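PDB 6FBM: gram-negative insecticidal protein from Chromobacterium piscinae, which is an insecticidal toxin that joins an MACPF domain to a beta-tripod domain and probably acts by forming pores in the membranes of target cells. Local coordinates for residues 147-150 / 151-155; 156-159 / 160-164; 245-248 / 249-253; 255-258 / 259-263; 512-515 / 516-520. One frame throughout, in Å; residues are numbered along the deposited sequence.

Contact 1: 147-150 / 151-155; sequences RDFR and DDLNN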
loop_
_atom_site.group_PDB
_atom_site.type_symbol
_atom_site.label_atom_id
_atom_site.label_comp_id
_atom_site.label_asym_id
_atom_site.label_seq_id
_atom_site.Cartn_x
_atom_site.Cartn_y
_atom_site.Cartn_z
ATOM N N ARG A 147 -11.679 37.279 13.254
ATOM C CA ARG A 147 -12.456 38.106 14.173
ATOM C C ARG A 147 -11.690 38.403 15.475
ATOM O O ARG A 147 -11.432 39.566 15.768
ATOM C CB ARG A 147 -13.838 37.470 14.425
ATOM C CG ARG A 147 -14.876 38.332 15.165
ATOM C CD ARG A 147 -15.173 37.838 16.582
ATOM N NE ARG A 147 -15.747 36.470 16.612
ATOM C CZ ARG A 147 -15.150 35.357 17.089
ATOM N NH1 ARG A 147 -13.914 35.373 17.620
ATOM N NH2 ARG A 147 -15.806 34.201 17.026
ATOM N N ASP A 148 -11.295 37.374 16.231
ATOM C CA ASP A 148 -10.691 37.639 17.550
ATOM C C ASP A 148 -9.312 38.320 17.463
ATOM O O ASP A 148 -8.968 39.134 18.327
ATOM C CB ASP A 148 -10.715 36.451 18.549
ATOM C CG ASP A 148 -10.517 35.072 17.898
ATOM O OD1 ASP A 148 -9.763 34.953 16.906
ATOM O OD2 ASP A 148 -11.137 34.108 18.395
ATOM N N PHE A 149 -8.551 38.034 16.403
ATOM C CA PHE A 149 -7.299 38.729 16.184
ATOM C C PHE A 149 -7.566 40.206 15.901
ATOM O O PHE A 149 -6.938 41.059 16.523
ATOM C CB PHE A 149 -6.464 38.072 15.081
ATOM C CG PHE A 149 -5.197 38.822 14.741
ATOM C CD1 PHE A 149 -4.288 39.149 15.730
ATOM C CD2 PHE A 149 -4.917 39.182 13.434
ATOM C CE1 PHE A 149 -3.128 39.832 15.424
ATOM C CE2 PHE A 149 -3.753 39.856 13.116
ATOM C CZ PHE A 149 -2.861 40.181 14.108
ATOM N N ARG A 150 -8.505 40.509 15.001
ATOM C CA ARG A 150 -8.897 41.904 14.756
ATOM C C ARG A 150 -9.279 42.629 16.051
ATOM O O ARG A 150 -8.850 43.769 16.269
ATOM C CB ARG A 150 -10.053 42.024 13.743
ATOM C CG ARG A 150 -10.538 43.463 13.507
ATOM C CD ARG A 150 -11.784 43.595 12.645
ATOM N NE ARG A 150 -11.545 43.067 11.305
ATOM C CZ ARG A 150 -10.788 43.652 10.359
ATOM N NH1 ARG A 150 -10.166 44.838 10.574
ATOM N NH2 ARG A 150 -10.642 43.028 9.180
ATOM N N ASP A 151 -10.084 41.976 16.899
ATOM C CA ASP A 151 -10.555 42.603 18.133
ATOM C C ASP A 151 -9.366 42.893 19.048
ATOM O O ASP A 151 -9.181 44.048 19.449
ATOM C CB ASP A 151 -11.656 41.780 18.824
ATOM C CG ASP A 151 -13.009 41.822 18.038
ATOM O OD1 ASP A 151 -13.182 42.643 17.103
ATOM O OD2 ASP A 151 -13.934 41.023 18.327
ATOM N N ASP A 152 -8.535 41.877 19.300
ATOM C CA ASP A 152 -7.365 42.038 20.174
ATOM C C ASP A 152 -6.374 43.049 19.634
ATOM O O ASP A 152 -5.931 43.937 20.370
ATOM C CB ASP A 152 -6.647 40.695 20.416
ATOM C CG ASP A 152 -7.445 39.755 21.287
ATOM O OD1 ASP A 152 -8.339 40.243 21.988
ATOM O OD2 ASP A 152 -7.188 38.534 21.280
ATOM N N LEU A 153 -6.048 42.916 18.352
ATOM C CA LEU A 153 -5.104 43.806 17.678
ATOM C C LEU A 153 -5.501 45.269 17.826
ATOM O O LEU A 153 -4.657 46.101 18.122
ATOM C CB LEU A 153 -5.003 43.435 16.199
ATOM C CG LEU A 153 -4.157 44.304 15.282
ATOM C CD1 LEU A 153 -2.682 44.230 15.653
ATOM C CD2 LEU A 153 -4.362 43.854 13.848
ATOM N N ASN A 154 -6.786 45.563 17.635
ATOM C CA ASN A 154 -7.284 46.941 17.611
ATOM C C ASN A 154 -7.831 47.475 18.970
ATOM O O ASN A 154 -8.049 48.677 19.102
ATOM C CB ASN A 154 -8.337 47.086 16.502
ATOM C CG ASN A 154 -7.744 46.949 15.103
ATOM O OD1 ASN A 154 -6.971 47.799 14.657
ATOM N ND2 ASN A 154 -8.119 45.884 14.398
ATOM N N ASN A 155 -8.052 46.594 19.951
ATOM C CA ASN A 155 -8.477 46.993 21.304
ATOM C C ASN A 155 -7.337 47.758 21.982
ATOM O O ASN A 155 -6.278 47.185 22.174
ATOM C CB ASN A 155 -8.840 45.746 22.129
ATOM C CG ASN A 155 -9.240 46.051 23.569
ATOM O OD1 ASN A 155 -9.152 47.176 24.050
ATOM N ND2 ASN A 155 -9.673 45.018 24.264
#
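Arg-150 and Asn-154, one helical turn apart, are tied twice through a single acceptor. Arg-150 O receives the backbone hydrogen bond from Asn-154 N at 3.1 Å and a second one from Asn-154 ND2 at 2.9 Å, the two donors arriving from opposite faces of the carbonyl plane. The side-chain bond is bent, with an N-H...O angle of 141°, and the acceptor lies off the amide plane. It can form because Asn-154 CG sits beside its own backbone N (chi1 -68°), folding the amide back along the helix until ND2 is 3.5 Å from Arg-150 CG. Outside partners hold the other polar ends: Asp-288 N binds Asn-154 OD1, and Arg-142 O takes Arg-150 NH2.

The apolar element is Phe-149 with Leu-153. Leu-153 CB lies over one ring face, displaced toward its rim, while the tip atom Phe-149 CZ meets Leu-153 CD2 at 4.0 Å.

Among the charges, Arg-147 NH1 makes a salt bridge of 3.1 Å with the adjacent Asp-148 OD2, whose hydrogen bond is weak and bent. Asp-151 OD2 touches Arg-147 through the methylene CD at 3.8 Å, its charge standing back from the guanidinium.

Helix 147-154, in the MACPF domain, lies against helix 160-167, where Leu-163 receives Leu-153 and Tyr-167 meets the Phe-149 ring and hydrogen-bonds Asp-152 OD2. Arg-292 of helix 290-298 binds Leu-153 O.

Contact 2: 156-159 / 160-164; sequences PNMP and AMELF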
loop_
_atom_site.group_PDB
_atom_site.type_symbol
_atom_site.label_atom_id
_atom_site.label_comp_id
_atom_site.label_asym_id
_atom_site.label_seq_id
_atom_site.Cartn_x
_atom_site.Cartn_y
_atom_site.Cartn_z
ATOM N N PRO A 156 -7.550 49.044 22.361
ATOM C CA PRO A 156 -6.444 49.787 22.997
ATOM C C PRO A 156 -6.104 49.330 24.433
ATOM O O PRO A 156 -5.015 49.622 24.932
ATOM C CB PRO A 156 -6.936 51.251 22.986
ATOM C CG PRO A 156 -8.152 51.274 22.118
ATOM C CD PRO A 156 -8.741 49.900 22.207
ATOM N N ASN A 157 -7.023 48.607 25.059
ATOM C CA ASN A 157 -6.803 48.052 26.390
ATOM C C ASN A 157 -6.145 46.682 26.387
ATOM O O ASN A 157 -5.898 46.137 27.444
ATOM C CB ASN A 157 -8.143 47.999 27.151
ATOM C CG ASN A 157 -8.754 49.376 27.357
ATOM O OD1 ASN A 157 -8.036 50.356 27.571
ATOM N ND2 ASN A 157 -10.082 49.454 27.291
ATOM N N MET A 158 -5.892 46.116 25.211
ATOM C CA MET A 158 -5.124 44.874 25.091
ATOM C C MET A 158 -3.653 45.245 25.014
ATOM O O MET A 158 -3.215 45.793 24.002
ATOM C CB MET A 158 -5.524 44.099 23.838
ATOM C CG MET A 158 -4.669 42.874 23.538
ATOM S SD MET A 158 -5.203 41.380 24.372
ATOM C CE MET A 158 -4.706 41.665 26.064
ATOM N N PRO A 159 -2.874 44.938 26.078
ATOM C CA PRO A 159 -1.481 45.400 26.015
ATOM C C PRO A 159 -0.620 44.631 25.002
ATOM O O PRO A 159 -0.876 43.447 24.722
ATOM C CB PRO A 159 -0.962 45.192 27.448
ATOM C CG PRO A 159 -2.149 44.963 28.320
ATOM C CD PRO A 159 -3.208 44.394 27.416
ATOM N N ALA A 160 0.389 45.317 24.463
ATOM C CA ALA A 160 1.327 44.748 23.493
ATOM C C ALA A 160 1.874 43.359 23.855
ATOM O O ALA A 160 1.925 42.468 23.006
ATOM C CB ALA A 160 2.470 45.705 23.281
ATOM N N MET A 161 2.277 43.184 25.116
ATOM C CA MET A 161 2.852 41.907 25.553
ATOM C C MET A 161 1.903 40.717 25.370
ATOM O O MET A 161 2.321 39.639 24.951
ATOM C CB MET A 161 3.325 41.973 27.023
ATOM C CG MET A 161 4.635 42.712 27.280
ATOM S SD MET A 161 6.028 42.400 26.155
ATOM C CE MET A 161 5.744 43.795 25.029
ATOM N N GLU A 162 0.633 40.914 25.700
ATOM C CA GLU A 162 -0.350 39.850 25.549
ATOM C C GLU A 162 -0.600 39.580 24.091
ATOM O O GLU A 162 -0.627 38.421 23.674
ATOM C CB GLU A 162 -1.680 40.208 26.210
ATOM C CG GLU A 162 -1.965 39.454 27.499
ATOM C CD GLU A 162 -3.335 38.815 27.456
ATOM O OE1 GLU A 162 -4.193 39.144 28.302
ATOM O OE2 GLU A 162 -3.598 38.015 26.504
ATOM N N LEU A 163 -0.803 40.657 23.342
ATOM C CA LEU A 163 -1.023 40.560 21.916
ATOM C C LEU A 163 0.101 39.749 21.306
ATOM O O LEU A 163 -0.162 38.793 20.583
ATOM C CB LEU A 163 -1.099 41.943 21.267
ATOM C CG LEU A 163 -1.531 41.971 19.802
ATOM C CD1 LEU A 163 -2.985 41.573 19.661
ATOM C CD2 LEU A 163 -1.335 43.361 19.250
ATOM N N PHE A 164 1.338 40.108 21.644
ATOM C CA PHE A 164 2.507 39.409 21.123
ATOM C C PHE A 164 2.623 37.957 21.591
ATOM O O PHE A 164 3.042 37.107 20.803
ATOM C CB PHE A 164 3.812 40.171 21.422
ATOM C CG PHE A 164 3.946 41.506 20.722
ATOM C CD1 PHE A 164 3.205 41.829 19.581
ATOM C CD2 PHE A 164 4.855 42.440 21.200
ATOM C CE1 PHE A 164 3.352 43.065 18.961
ATOM C CE2 PHE A 164 5.012 43.662 20.572
ATOM C CZ PHE A 164 4.261 43.977 19.455
#
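Met-158 ends on Glu-162: its methyl carbon CE lies 3.4 Å from Glu-162 CB and equally close to Glu-162 OE1. The two side chains cross at about a right angle. The methyl is within 3.8 Å of every side-chain atom of the glutamate, from CB to both carboxylate oxygens. Met-158 starts extended, with CG opposite its backbone N (chi1 173°), then bends at both of the next torsions, and this curl brings CE round to Glu-162. Higher up the same chain, Met-158 CG is 4.3 Å from Leu-163 CB, a looser apolar touch.

The next shell is the backbone at the start of helix 160-167. Pro-159 occupies the N-cap position, and its carbonyl oxygen accepts from Leu-163 N at 3.1 Å in an almost straight bond (178°). Glu-162 N approaches Pro-159 O too, but at an angle of 123° that makes the bond weak. Phe-164 N to Ala-160 O, 2.8 Å, continues the helical pattern.

Further out, Arg-292 NH2 binds Met-158 O, and Ala-160 and Leu-163 rest on Leu-296 of helix 290-298. Glu-162 OE2 makes a salt bridge with Arg-166, one turn along.

Chemically, Pro-159 has no polar side chain to accept from a first-turn N-H; its carbonyl makes the first helical bond. Arg-166 and the nearby helix N-terminus would both be expected to favour an ionised Glu-162, whose aliphatic part packs on the Met-158 methyl.

Contact 3: 245-248 / 249-253; sequences MTDR and ILHGP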
loop_
_atom_site.group_PDB
_atom_site.type_symbol
_atom_site.label_atom_id
_atom_site.label_comp_id
_atom_site.label_asym_id
_atom_site.label_seq_id
_atom_site.Cartn_x
_atom_site.Cartn_y
_atom_site.Cartn_z
ATOM N N MET A 245 16.787 11.436 7.963
ATOM C CA MET A 245 17.855 11.237 6.989
ATOM C C MET A 245 19.163 11.860 7.408
ATOM O O MET A 245 20.188 11.525 6.841
ATOM C CB MET A 245 17.443 11.794 5.638
ATOM C CG MET A 245 16.180 11.162 5.087
ATOM S SD MET A 245 16.415 9.389 4.808
ATOM C CE MET A 245 17.236 9.445 3.253
ATOM N N THR A 246 19.158 12.755 8.389
ATOM C CA THR A 246 20.345 13.541 8.612
ATOM C C THR A 246 21.456 12.712 9.222
ATOM O O THR A 246 22.616 12.938 8.888
ATOM C CB THR A 246 20.070 14.798 9.436
ATOM O OG1 THR A 246 19.545 14.434 10.694
ATOM C CG2 THR A 246 19.069 15.706 8.708
ATOM N N ASP A 247 21.118 11.747 10.082
ATOM C CA ASP A 247 22.133 10.860 10.679
ATOM C C ASP A 247 22.910 10.070 9.624
ATOM O O ASP A 247 24.143 10.024 9.667
ATOM C CB ASP A 247 21.579 9.958 11.791
ATOM C CG ASP A 247 21.858 10.552 13.204
ATOM O OD1 ASP A 247 23.055 10.693 13.548
ATOM O OD2 ASP A 247 20.925 10.924 13.969
ATOM N N ARG A 248 22.211 9.502 8.652
ATOM C CA ARG A 248 22.893 8.813 7.541
ATOM C C ARG A 248 23.720 9.766 6.652
ATOM O O ARG A 248 24.796 9.377 6.176
ATOM C CB ARG A 248 21.887 8.039 6.669
ATOM C CG ARG A 248 21.733 6.542 6.935
ATOM C CD ARG A 248 21.284 5.831 5.647
ATOM N NE ARG A 248 19.821 5.885 5.448
ATOM C CZ ARG A 248 19.185 5.924 4.274
ATOM N NH1 ARG A 248 19.844 5.881 3.109
ATOM N NH2 ARG A 248 17.849 5.942 4.274
ATOM N N ILE A 249 23.235 10.985 6.406
ATOM C CA ILE A 249 23.992 11.930 5.569
ATOM C C ILE A 249 25.246 12.351 6.313
ATOM O O ILE A 249 26.300 12.446 5.740
ATOM C CB ILE A 249 23.159 13.184 5.185
ATOM C CG1 ILE A 249 21.991 12.799 4.265
ATOM C CG2 ILE A 249 24.014 14.203 4.451
ATOM C CD1 ILE A 249 20.857 13.789 4.244
ATOM N N LEU A 250 25.131 12.576 7.602
ATOM C CA LEU A 250 26.240 13.089 8.383
ATOM C C LEU A 250 27.309 12.037 8.604
ATOM O O LEU A 250 28.464 12.259 8.301
ATOM C CB LEU A 250 25.716 13.647 9.700
ATOM C CG LEU A 250 26.690 14.388 10.576
ATOM C CD1 LEU A 250 27.411 15.493 9.786
ATOM C CD2 LEU A 250 25.934 14.980 11.770
ATOM N N HIS A 251 26.902 10.875 9.104
ATOM C CA HIS A 251 27.816 9.794 9.521
ATOM C C HIS A 251 27.759 8.573 8.643
ATOM O O HIS A 251 28.765 8.182 8.063
ATOM C CB HIS A 251 27.470 9.337 10.949
ATOM C CG HIS A 251 27.516 10.437 11.953
ATOM N ND1 HIS A 251 26.407 10.849 12.660
ATOM C CD2 HIS A 251 28.543 11.215 12.368
ATOM C CE1 HIS A 251 26.748 11.837 13.469
ATOM N NE2 HIS A 251 28.037 12.085 13.303
ATOM N N GLY A 252 26.558 7.986 8.580
ATOM C CA GLY A 252 26.307 6.604 8.188
ATOM C C GLY A 252 26.853 6.190 6.847
ATOM O O GLY A 252 27.439 7.010 6.139
ATOM N N PRO A 253 26.711 4.903 6.515
ATOM C CA PRO A 253 27.360 4.222 5.387
ATOM C C PRO A 253 27.404 4.990 4.064
ATOM O O PRO A 253 28.503 5.235 3.568
ATOM C CB PRO A 253 26.541 2.935 5.232
ATOM C CG PRO A 253 26.132 2.640 6.610
ATOM C CD PRO A 253 25.904 3.953 7.302
#
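Asp-247 and His-251 stand side by side and point the same way. The carboxylate oxygen Asp-247 OD1 comes to the edge of the imidazole, close to the ring plane, and accepts a weak hydrogen bond of 3.5 Å from His-251 ND1. Carboxylate and ring are turned only 27° apart, nearly coplanar, yet the N-H...O path is bent. The first torsion of Asp-247 is -98°, away from the staggered values, and with it the carboxylate swings to the side on which the imidazole stands. One face of the imidazole is covered by Leu-250, whose CG lies 3.8 Å above the ring plane and over the ring centre.

Beneath these side chains the helix 246-250 is ending. Asp-247 O accepts from His-251 N at 2.9 Å and, more weakly, from Gly-252 N at 3.3 Å. The second bond spans five residues, a pi-turn; because neither His-251 nor Gly-252 has a positive phi, this is no Schellman motif. Within the MACPF domain this is a short helix joined by a tight turn to helix 255-269.

On another side of the helix, Ile-249 carries CG1 beside its backbone N (chi1 -66°), so that branch runs back toward the preceding turn. Its terminal CD1 then lies 4.2 Å from Met-245 CB and 3.5 Å from Met-245 O. Ile-249 also rests on Ala-258 and Phe-259 of helix 255-269, while Thr-246 and Leu-250 reach strand 232-239. Pro-253 packs on Asp-254 of the second subunit.

Contact 4: 255-258 / 259-263; sequences SQQA and FSQWA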
loop_
_atom_site.group_PDB
_atom_site.type_symbol
_atom_site.label_atom_id
_atom_site.label_comp_id
_atom_site.label_asym_id
_atom_site.label_seq_id
_atom_site.Cartn_x
_atom_site.Cartn_y
_atom_site.Cartn_z
ATOM N N SER A 255 26.335 8.396 2.507
ATOM C CA SER A 255 25.804 9.698 2.771
ATOM C C SER A 255 25.319 10.381 1.489
ATOM O O SER A 255 24.306 11.077 1.501
ATOM C CB SER A 255 26.839 10.534 3.516
ATOM O OG SER A 255 28.045 10.661 2.777
ATOM N N GLN A 256 26.014 10.166 0.385
ATOM C CA GLN A 256 25.659 10.744 -0.913
ATOM C C GLN A 256 24.327 10.164 -1.405
ATOM O O GLN A 256 23.544 10.906 -1.985
ATOM C CB GLN A 256 26.738 10.449 -1.989
ATOM C CG GLN A 256 28.099 11.101 -1.844
ATOM C CD GLN A 256 29.059 10.401 -0.900
ATOM O OE1 GLN A 256 29.514 10.999 0.037
ATOM N NE2 GLN A 256 29.383 9.135 -1.164
ATOM N N GLN A 257 24.082 8.863 -1.187
ATOM C CA GLN A 257 22.802 8.225 -1.522
ATOM C C GLN A 257 21.699 8.682 -0.589
ATOM O O GLN A 257 20.582 8.951 -1.040
ATOM C CB GLN A 257 22.863 6.669 -1.473
ATOM C CG GLN A 257 21.516 5.915 -1.614
ATOM C CD GLN A 257 20.983 5.792 -3.061
ATOM O OE1 GLN A 257 21.570 6.333 -4.005
ATOM N NE2 GLN A 257 19.857 5.118 -3.220
ATOM N N ALA A 258 21.988 8.709 0.713
ATOM C CA ALA A 258 21.017 9.195 1.698
ATOM C C ALA A 258 20.623 10.642 1.403
ATOM O O ALA A 258 19.476 11.014 1.550
ATOM C CB ALA A 258 21.556 9.058 3.103
ATOM N N PHE A 259 21.582 11.452 0.981
ATOM C CA PHE A 259 21.283 12.819 0.615
ATOM C C PHE A 259 20.400 12.860 -0.634
ATOM O O PHE A 259 19.435 13.631 -0.671
ATOM C CB PHE A 259 22.531 13.622 0.400
ATOM C CG PHE A 259 22.268 14.946 -0.279
ATOM C CD1 PHE A 259 21.843 16.045 0.466
ATOM C CD2 PHE A 259 22.484 15.101 -1.671
ATOM C CE1 PHE A 259 21.639 17.244 -0.141
ATOM C CE2 PHE A 259 22.246 16.296 -2.279
ATOM C CZ PHE A 259 21.808 17.379 -1.512
ATOM N N SER A 260 20.722 12.065 -1.661
ATOM C CA SER A 260 19.933 12.069 -2.891
ATOM C C SER A 260 18.510 11.559 -2.628
ATOM O O SER A 260 17.579 11.983 -3.307
ATOM C CB SER A 260 20.590 11.271 -4.016
ATOM O OG SER A 260 20.439 9.920 -3.708
ATOM N N GLN A 261 18.333 10.680 -1.645
ATOM C CA GLN A 261 16.983 10.273 -1.250
ATOM C C GLN A 261 16.196 11.423 -0.624
ATOM O O GLN A 261 15.020 11.591 -0.909
ATOM C CB GLN A 261 17.013 9.096 -0.262
ATOM C CG GLN A 261 17.167 7.725 -0.879
ATOM C CD GLN A 261 17.306 6.646 0.186
ATOM O OE1 GLN A 261 16.645 6.675 1.220
ATOM N NE2 GLN A 261 18.155 5.663 -0.093
ATOM N N TRP A 262 16.849 12.180 0.253
ATOM C CA TRP A 262 16.268 13.375 0.860
ATOM C C TRP A 262 15.953 14.411 -0.227
ATOM O O TRP A 262 14.865 14.928 -0.275
ATOM C CB TRP A 262 17.204 13.931 1.943
ATOM C CG TRP A 262 16.738 15.177 2.573
ATOM C CD1 TRP A 262 15.964 15.283 3.689
ATOM C CD2 TRP A 262 17.026 16.492 2.149
ATOM N NE1 TRP A 262 15.747 16.605 3.980
ATOM C CE2 TRP A 262 16.387 17.365 3.044
ATOM C CE3 TRP A 262 17.753 17.017 1.093
ATOM C CZ2 TRP A 262 16.444 18.749 2.907
ATOM C CZ3 TRP A 262 17.819 18.424 0.955
ATOM C CH2 TRP A 262 17.169 19.259 1.861
ATOM N N ALA A 263 16.883 14.649 -1.129
ATOM C CA ALA A 263 16.691 15.618 -2.221
ATOM C C ALA A 263 15.548 15.270 -3.156
ATOM O O ALA A 263 14.749 16.155 -3.494
ATOM C CB ALA A 263 17.964 15.807 -3.019
#
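Residues 255-258 and 259-263 form one regular alpha-helical run, as four successive i to i+4 bonds demonstrate. They lead from Phe-259 N to Ser-255 O (2.8 Å), Ser-260 N to Gln-256 O, Gln-261 N to Gln-257 O (2.9 Å) and Trp-262 N to Ala-258 O (3.2 Å).

Ser-260 adds a side-chain bond to this ladder. Its chi1 of 74° folds the hydroxyl back toward the preceding turn, where OG donates to Gln-257 O at 2.8 Å. Gln-257 O is thus gripped by two donors, OG and Gln-261 N, both on the same face of its plane. The amides of Gln-257 and Gln-261 are almost perpendicular, 84° apart, and touch without a hydrogen bond, Gln-257 NE2 and Gln-261 NE2 lying 3.6 Å apart. Gln-261 OE1 has a weak bond with Arg-248 NH2.

The buried side of the helix turns Phe-259 and Trp-262 onto Leu-181 of strand 179-187. Trp-262 NE1 is fixed by Gly-240 O and its ring stands edge-to-face with His-128 of strand 120-134. Ser-255 OG binds Leu-209 O at the end of helix 198-209, and Gln-257 packs on Pro-253 of the second subunit.

Contact 5: 512-515 / 516-520; sequences AIAS and MQEMK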
loop_
_atom_site.group_PDB
_atom_site.type_symbol
_atom_site.label_atom_id
_atom_site.label_comp_id
_atom_site.label_asym_id
_atom_site.label_seq_id
_atom_site.Cartn_x
_atom_site.Cartn_y
_atom_site.Cartn_z
ATOM N N ALA A 512 42.754 36.316 30.200
ATOM C CA ALA A 512 42.827 34.957 29.619
ATOM C C ALA A 512 43.232 33.888 30.622
ATOM O O ALA A 512 43.227 32.683 30.306
ATOM C CB ALA A 512 43.780 34.951 28.431
ATOM N N ILE A 513 43.536 34.323 31.846
ATOM C CA ILE A 513 44.248 33.501 32.815
ATOM C C ILE A 513 43.470 33.327 34.117
ATOM O O ILE A 513 42.806 34.253 34.591
ATOM C CB ILE A 513 45.612 34.168 33.051
ATOM C CG1 ILE A 513 46.626 33.493 32.156
ATOM C CG2 ILE A 513 46.076 34.154 34.517
ATOM C CD1 ILE A 513 47.860 34.351 31.962
ATOM N N ALA A 514 43.585 32.144 34.703
ATOM C CA ALA A 514 43.011 31.924 36.020
ATOM C C ALA A 514 43.726 30.801 36.719
ATOM O O ALA A 514 44.169 29.849 36.061
ATOM C CB ALA A 514 41.529 31.618 35.937
ATOM N N SER A 515 43.829 30.930 38.044
ATOM C CA SER A 515 44.363 29.871 38.892
ATOM C C SER A 515 43.337 28.755 39.036
ATOM O O SER A 515 42.178 28.953 38.690
ATOM C CB SER A 515 44.723 30.408 40.273
ATOM O OG SER A 515 43.560 30.904 40.925
ATOM N N MET A 516 43.762 27.616 39.574
ATOM C CA MET A 516 42.872 26.497 39.849
ATOM C C MET A 516 41.574 26.950 40.506
ATOM O O MET A 516 40.495 26.658 40.012
ATOM C CB MET A 516 43.551 25.431 40.708
ATOM C CG MET A 516 42.764 24.116 40.795
ATOM S SD MET A 516 42.476 23.232 39.200
ATOM C CE MET A 516 41.032 22.190 39.520
ATOM N N GLN A 517 41.692 27.712 41.583
ATOM C CA GLN A 517 40.523 28.199 42.321
ATOM C C GLN A 517 39.651 29.203 41.530
ATOM O O GLN A 517 38.422 29.035 41.483
ATOM C CB GLN A 517 40.914 28.770 43.709
ATOM C CG GLN A 517 39.741 29.111 44.646
ATOM C CD GLN A 517 38.703 27.983 44.790
ATOM O OE1 GLN A 517 39.062 26.826 45.098
ATOM N NE2 GLN A 517 37.408 28.319 44.602
ATOM N N GLU A 518 40.263 30.215 40.910
ATOM C CA GLU A 518 39.515 31.185 40.072
ATOM C C GLU A 518 38.752 30.483 38.915
ATOM O O GLU A 518 37.661 30.921 38.539
ATOM C CB GLU A 518 40.441 32.275 39.491
ATOM C CG GLU A 518 40.880 33.359 40.480
ATOM C CD GLU A 518 42.170 34.110 40.065
ATOM O OE1 GLU A 518 42.738 33.884 38.963
ATOM O OE2 GLU A 518 42.612 34.991 40.843
ATOM N N MET A 519 39.337 29.408 38.375
ATOM C CA MET A 519 38.733 28.628 37.293
ATOM C C MET A 519 37.515 27.863 37.790
ATOM O O MET A 519 36.470 27.930 37.143
ATOM C CB MET A 519 39.745 27.654 36.634
ATOM C CG MET A 519 39.312 27.030 35.296
ATOM S SD MET A 519 39.189 28.229 33.923
ATOM C CE MET A 519 40.875 28.392 33.379
ATOM N N LYS A 520 37.652 27.134 38.909
ATOM C CA LYS A 520 36.502 26.483 39.573
ATOM C C LYS A 520 35.333 27.452 39.765
ATOM O O LYS A 520 34.190 27.149 39.394
ATOM C CB LYS A 520 36.877 25.910 40.954
ATOM C CG LYS A 520 37.306 24.449 41.006
ATOM C CD LYS A 520 36.769 23.720 42.272
ATOM C CE LYS A 520 37.125 22.244 42.291
ATOM N NZ LYS A 520 38.592 21.976 42.454
#
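Ser-515 and Glu-518 form a capping box where the chain leaves strand 513-515 and enters helix 516-524. The reciprocal bonds are long. Ser-515 N donates to Glu-518 OE1 at 3.3 Å, reaching the oxygen from above the carboxylate plane, 43° out of it, and Glu-518 N returns a weak bond to Ser-515 OG at 3.4 Å. The serine hydroxyl can accept because a chi1 of 62° turns OG over the helix start. Glu-518, extended beyond CG, reaches back past the start of the helix, so that its OE1 also comes 3.5 Å from Ala-514 CA.

Backbone and apolar contacts also join the two segments. Ser-515 O accepts from Met-519 N at 2.9 Å, which closes the first helical turn. Ala-514 CB faces the helix and meets both Glu-518 CB (3.8 Å) and the methyl Met-519 CE (4.2 Å). Strand 513-515 and helix 516-520 run at 105° to each other, and the chain therefore turns sharply at Ser-515.

The strand is the outermost, within this chain, on one side of a mixed sheet, paired in parallel with 318-321, and Met-519 rests on Leu-319 of that neighbour.

The chemistry is that of an N-cap: the serine oxygen and the carboxylate satisfy backbone N-H groups, and the helix N-terminus would be expected to stabilise a negative charge on Glu-518, although the long bonds suggest a modest grip.

The five contacts follow one another along the chain without overlap, and fall into two close pairs and one outlier. Contacts 1 and 2, centres 10 Å apart, centre on the consecutive helices 147-154 and 160-167 and the turns beside them, touching through Leu-163. Contacts 3 and 4, centres 9 Å apart, do the same on helices 246-250 and 255-269. Nearest atoms of the two pairs are at least about 29 Å apart: contacts 3 and 4 lie against antiparallel strands, contacts 1 and 2 beside helix 290-298. The MACPF domain thus carries two distant helical pairs, while contact 5, its centre at least 40 Å from the others, is a strand-to-helix corner of the C-terminal, Vps62-like part.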